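Local coordinates for protein Stk_08120 (Sulfolobus tokodaii str. 7, PDB 2EJX) that probably acts as a fatty acid carrier, as a member of a thermoacidophile-specific family related to the Bet v 1-like proteins, at residues A[9-14]-A[96-101]; A[70-75]-A[85-90]. One frame throughout, in Å; residues are numbered along the deposited sequence.

Contact 1: residues A[9-14]-A[96-101]; sequences KEIKTN and LQIILE
I11 meets L96 and I98 across an antiparallel strand pair that joins strand 7-12, at one border of the curved sheet of this Bet v 1-like fold, to strand 95-102. Two hydrogen-bonded pairs, K9 with I98 and I11 with L96, flank the non-hydrogen-bonded pair of E10 and Q97. Three of the four backbone bonds are close to straight; the one from K9 N to I98 O is the most bent, 141° at its hydrogen, although its length is still 3.0 Å. Between the two pairs, E10 CA lies 3.4 Å from L96 O in a CA-H...O contact.

The packed side is the one that carries I11, L96 and I98 and is covered by helices 105-137 and 17-24. L96 has its CG wedged between backbone N and carbonyl carbon (chi1 60°), which swings CD1 to within 3.8 Å of I11 CB, the two side chains running alongside each other. With CG1 beside the backbone N, I11 carries its CD1 toward I98. K9 projects to this side as well, but its amine goes on to D120 of the long helix in a salt bridge.

The other side is looser and more open to solvent. The extended E10 and the bent Q97 cross there at about a right angle, and E10 OE2 reaches past strand 95-102 to a salt bridge with K91 of strand 82-92. An alanine in place of Q97 would probably uncover the E10 CB and CG methylenes and the K9 carbonyl on this outer face. Back on the helix side, the two isoleucine methyls, I11 CD1 and I98 CD1, close to 3.7 Å.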
# COMPACT_ATOMS: atom_id res chain seq x y z
N LYS A 9 0.81 -10.40 -2.90
CA LYS A 9 0.84 -11.03 -1.60
C LYS A 9 -0.58 -11.25 -1.16
O LYS A 9 -1.38 -10.32 -1.21
CB LYS A 9 1.58 -10.12 -0.58
CG LYS A 9 1.74 -10.78 0.83
CD LYS A 9 2.95 -11.73 0.80
CE LYS A 9 3.03 -12.59 2.06
NZ LYS A 9 4.18 -13.55 1.86
N GLU A 10 -0.89 -12.46 -0.68
CA GLU A 10 -2.16 -12.76 -0.08
C GLU A 10 -1.99 -12.49 1.38
O GLU A 10 -0.93 -12.81 1.93
CB GLU A 10 -2.48 -14.25 -0.28
CG GLU A 10 -3.74 -14.68 0.40
CD GLU A 10 -4.13 -16.10 0.05
OE1 GLU A 10 -3.73 -17.00 0.80
OE2 GLU A 10 -4.82 -16.29 -0.97
N ILE A 11 -3.01 -11.87 1.99
CA ILE A 11 -3.03 -11.63 3.42
C ILE A 11 -4.29 -12.24 3.99
O ILE A 11 -5.40 -11.97 3.50
CB ILE A 11 -2.99 -10.12 3.72
CG1 ILE A 11 -1.69 -9.52 3.17
CG2 ILE A 11 -3.17 -9.83 5.28
CD1 ILE A 11 -1.38 -8.11 3.63
N LYS A 12 -4.11 -13.00 5.07
CA LYS A 12 -5.18 -13.59 5.84
C LYS A 12 -5.42 -12.76 7.10
O LYS A 12 -4.46 -12.37 7.78
CB LYS A 12 -4.80 -15.02 6.22
CG LYS A 12 -4.65 -15.95 4.99
CD LYS A 12 -6.02 -16.63 4.75
CE LYS A 12 -6.09 -17.43 3.47
NZ LYS A 12 -7.54 -17.74 3.13
N THR A 13 -6.68 -12.49 7.42
CA THR A 13 -7.01 -11.67 8.59
C THR A 13 -8.24 -12.18 9.33
O THR A 13 -9.19 -12.67 8.72
CB THR A 13 -7.22 -10.17 8.19
OG1 THR A 13 -7.60 -9.38 9.33
CG2 THR A 13 -8.32 -10.03 7.15
N ASN A 14 -8.19 -12.10 10.65
CA ASN A 14 -9.35 -12.29 11.51
C ASN A 14 -10.01 -10.98 11.92
O ASN A 14 -10.93 -10.97 12.74
CB ASN A 14 -8.91 -13.00 12.78
CG ASN A 14 -8.65 -14.47 12.57
OD1 ASN A 14 -9.16 -15.08 11.63
ND2 ASN A 14 -7.91 -15.06 13.49
N LEU A 96 -7.42 -11.07 1.64
CA LEU A 96 -7.29 -10.10 0.61
C LEU A 96 -6.04 -10.35 -0.22
O LEU A 96 -5.18 -11.17 0.14
CB LEU A 96 -7.34 -8.67 1.17
CG LEU A 96 -6.33 -8.16 2.19
CD1 LEU A 96 -5.00 -7.67 1.58
CD2 LEU A 96 -6.96 -7.04 3.00
N GLN A 97 -5.97 -9.65 -1.35
CA GLN A 97 -4.78 -9.69 -2.21
C GLN A 97 -4.29 -8.29 -2.46
O GLN A 97 -5.10 -7.40 -2.74
CB GLN A 97 -5.15 -10.38 -3.57
CG GLN A 97 -3.93 -10.85 -4.43
CD GLN A 97 -3.15 -12.07 -3.91
OE1 GLN A 97 -2.00 -12.30 -4.31
NE2 GLN A 97 -3.76 -12.85 -3.06
N ILE A 98 -2.97 -8.11 -2.42
CA ILE A 98 -2.31 -6.85 -2.77
C ILE A 98 -1.47 -7.14 -4.01
O ILE A 98 -0.71 -8.12 -4.03
CB ILE A 98 -1.39 -6.35 -1.63
CG1 ILE A 98 -2.23 -6.21 -0.33
CG2 ILE A 98 -0.66 -5.06 -2.04
CD1 ILE A 98 -1.45 -5.64 0.87
N ILE A 99 -1.68 -6.31 -5.04
CA ILE A 99 -0.94 -6.46 -6.28
C ILE A 99 -0.38 -5.08 -6.62
O ILE A 99 -1.14 -4.14 -6.78
CB ILE A 99 -1.84 -6.89 -7.47
CG1 ILE A 99 -2.63 -8.16 -7.15
CG2 ILE A 99 -1.01 -7.10 -8.73
CD1 ILE A 99 -4.11 -7.86 -6.80
N LEU A 100 0.94 -4.98 -6.77
CA LEU A 100 1.60 -3.77 -7.24
C LEU A 100 2.12 -3.95 -8.66
O LEU A 100 2.97 -4.84 -8.91
CB LEU A 100 2.78 -3.39 -6.34
CG LEU A 100 3.48 -2.07 -6.70
CD1 LEU A 100 2.57 -0.84 -6.61
CD2 LEU A 100 4.74 -1.87 -5.80
N GLU A 101 1.63 -3.13 -9.58
CA GLU A 101 2.09 -3.19 -10.97
C GLU A 101 2.75 -1.87 -11.36
O GLU A 101 2.10 -0.83 -11.39
CB GLU A 101 0.93 -3.53 -11.91
CG GLU A 101 0.28 -4.88 -11.69
CD GLU A 101 -0.94 -5.14 -12.59
OE1 GLU A 101 -1.28 -4.23 -13.38
OE2 GLU A 101 -1.58 -6.22 -12.44

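Contact 2: residues A[70-75]-A[85-90]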
# COMPACT_ATOMS: atom_id res chain seq x y z
N VAL A 70 -16.34 -1.74 -5.51
CA VAL A 70 -16.87 -2.88 -4.81
C VAL A 70 -15.68 -3.77 -4.49
O VAL A 70 -14.94 -4.21 -5.37
CB VAL A 70 -17.98 -3.59 -5.62
CG1 VAL A 70 -18.45 -4.86 -4.92
CG2 VAL A 70 -19.14 -2.62 -5.81
N ASP A 71 -15.46 -3.98 -3.21
CA ASP A 71 -14.45 -4.97 -2.75
C ASP A 71 -13.04 -4.72 -3.28
O ASP A 71 -12.20 -5.63 -3.34
CB ASP A 71 -14.94 -6.40 -3.00
CG ASP A 71 -16.05 -6.84 -2.03
OD1 ASP A 71 -16.18 -6.29 -0.91
OD2 ASP A 71 -16.81 -7.76 -2.38
N GLU A 72 -12.75 -3.47 -3.63
CA GLU A 72 -11.47 -3.16 -4.24
C GLU A 72 -11.03 -1.75 -3.91
O GLU A 72 -11.86 -0.85 -3.77
CB GLU A 72 -11.52 -3.36 -5.77
CG GLU A 72 -10.19 -3.00 -6.44
CD GLU A 72 -10.03 -3.51 -7.86
OE1 GLU A 72 -10.64 -4.54 -8.25
OE2 GLU A 72 -9.28 -2.86 -8.59
N VAL A 73 -9.72 -1.57 -3.75
CA VAL A 73 -9.11 -0.25 -3.59
C VAL A 73 -8.03 -0.18 -4.69
O VAL A 73 -7.23 -1.07 -4.79
CB VAL A 73 -8.41 -0.10 -2.23
CG1 VAL A 73 -7.74 1.26 -2.13
CG2 VAL A 73 -9.40 -0.26 -1.06
N ARG A 74 -8.03 0.88 -5.49
CA ARG A 74 -7.10 0.99 -6.59
C ARG A 74 -6.37 2.32 -6.40
O ARG A 74 -6.99 3.37 -6.33
CB ARG A 74 -7.92 0.96 -7.89
CG ARG A 74 -7.17 0.56 -9.11
CD ARG A 74 -8.10 0.42 -10.34
NE ARG A 74 -8.95 -0.78 -10.21
CZ ARG A 74 -9.56 -1.40 -11.23
NH1 ARG A 74 -9.39 -0.96 -12.48
NH2 ARG A 74 -10.31 -2.48 -11.01
N ILE A 75 -5.05 2.28 -6.26
CA ILE A 75 -4.26 3.50 -6.04
C ILE A 75 -3.41 3.72 -7.29
O ILE A 75 -2.52 2.92 -7.61
CB ILE A 75 -3.37 3.42 -4.78
CG1 ILE A 75 -4.25 3.11 -3.55
CG2 ILE A 75 -2.60 4.73 -4.55
CD1 ILE A 75 -3.55 3.13 -2.19
N ILE A 85 -0.00 1.12 -10.69
CA ILE A 85 -1.24 0.96 -9.89
C ILE A 85 -0.99 -0.04 -8.75
O ILE A 85 -0.40 -1.11 -8.95
CB ILE A 85 -2.44 0.45 -10.77
CG1 ILE A 85 -2.63 1.40 -11.97
CG2 ILE A 85 -3.71 0.46 -9.99
CD1 ILE A 85 -3.69 1.02 -12.97
N LEU A 86 -1.46 0.32 -7.56
CA LEU A 86 -1.51 -0.62 -6.43
C LEU A 86 -2.95 -1.04 -6.20
O LEU A 86 -3.82 -0.19 -5.97
CB LEU A 86 -0.94 0.03 -5.17
CG LEU A 86 -0.88 -0.78 -3.86
CD1 LEU A 86 0.01 -1.91 -4.04
CD2 LEU A 86 -0.30 0.15 -2.81
N TYR A 87 -3.20 -2.34 -6.24
CA TYR A 87 -4.53 -2.86 -5.96
C TYR A 87 -4.58 -3.55 -4.62
O TYR A 87 -3.68 -4.30 -4.28
CB TYR A 87 -4.91 -3.93 -6.97
CG TYR A 87 -4.79 -3.48 -8.40
CD1 TYR A 87 -5.90 -3.00 -9.07
CD2 TYR A 87 -3.56 -3.55 -9.08
CE1 TYR A 87 -5.80 -2.59 -10.39
CE2 TYR A 87 -3.46 -3.14 -10.40
CZ TYR A 87 -4.59 -2.65 -11.05
OH TYR A 87 -4.53 -2.23 -12.38
N ILE A 88 -5.68 -3.32 -3.89
CA ILE A 88 -6.03 -4.14 -2.74
C ILE A 88 -7.44 -4.75 -2.96
O ILE A 88 -8.42 -4.01 -3.11
CB ILE A 88 -5.88 -3.36 -1.39
CG1 ILE A 88 -4.50 -2.67 -1.27
CG2 ILE A 88 -6.08 -4.35 -0.18
CD1 ILE A 88 -4.46 -1.16 -1.70
N ARG A 89 -7.52 -6.09 -3.07
CA ARG A 89 -8.77 -6.75 -3.46
C ARG A 89 -9.22 -7.70 -2.36
O ARG A 89 -8.44 -8.52 -1.91
CB ARG A 89 -8.62 -7.52 -4.77
CG ARG A 89 -8.13 -6.68 -5.96
CD ARG A 89 -7.92 -7.58 -7.20
NE ARG A 89 -7.53 -6.78 -8.37
CZ ARG A 89 -6.68 -7.17 -9.32
NH1 ARG A 89 -6.13 -8.39 -9.29
NH2 ARG A 89 -6.41 -6.35 -10.33
N LYS A 90 -10.47 -7.54 -1.91
CA LYS A 90 -11.05 -8.50 -1.01
C LYS A 90 -11.34 -9.78 -1.80
O LYS A 90 -11.98 -9.74 -2.84
CB LYS A 90 -12.33 -7.92 -0.38
CG LYS A 90 -13.17 -8.97 0.36
CD LYS A 90 -14.23 -8.33 1.18
CE LYS A 90 -15.21 -9.36 1.69
NZ LYS A 90 -16.45 -8.73 2.25
O HOH W 1 -17.89 -8.06 0.16
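E72 OE2 is gripped side-on by R74, whose NE and NH2 both lie 2.7 Å from it and reach it from the same face of the carboxylate. Neither bond is straight, with 132° at the hydrogen for NH2, since NE and NH2 converge on a single oxygen and meet it from outside the carboxylate plane. At the edge of the Y87 ring, E72 OE2 also lies 3.4 Å from Y87 CD1. Y87 CE1 in turn sits over one face of the R74 guanidinium, ring and guanidinium planes 66° apart. E72 OE1 faces the other way, toward R89 NE, in a long salt bridge of 3.8 Å. Two arginines thus share one carboxylate, which probably steadies its negative charge. The Y87 ring is held between I85 CG2 over one face and R89 NH2 over the opposite one, both toward the rim.

Beneath this polar layer runs the regular antiparallel pairing of the hairpin, with V73 opposite I88 and I75 opposite L86 as hydrogen-bonded pairs. At its open end K90 N reaches D71 O. With CG anti to its backbone N (chi1 168°) and the chain extended beyond, K90 crosses the D71 side chain at a slant, its CD 3.5 Å from D71 OD1. A water accepts a hydrogen bond from K90 NZ (2.6 Å) and donates one to D71 OD1 (2.7 Å).

V73, I75, L86 and I88 form the opposite, buried face: I75, L86 and I88 pack on T30 of helix 27-34, I88 reaches M21 and F24 of helix 17-24, and V66 of strand 58-69 touches both V73 and I75.

From the N terminus, the chain lays down 9-14 on the first strand, passes through two helices and three strands, and reaches 70-75. The following turn brings it back as 85-90, so contact 2 closes a short hairpin. Only after the next turn does 96-101 arrive beside 9-14, and contact 1 closes a loop of 81 residues with contact 2 nested inside it. The two meet where strands 82-92 and 95-102 are neighbours: Q97 N probably bonds to R89 O, and Y87 N to I99 O. Four consecutive strands across the sheet are thereby joined, from the border strand 7-12 inward to 72-79.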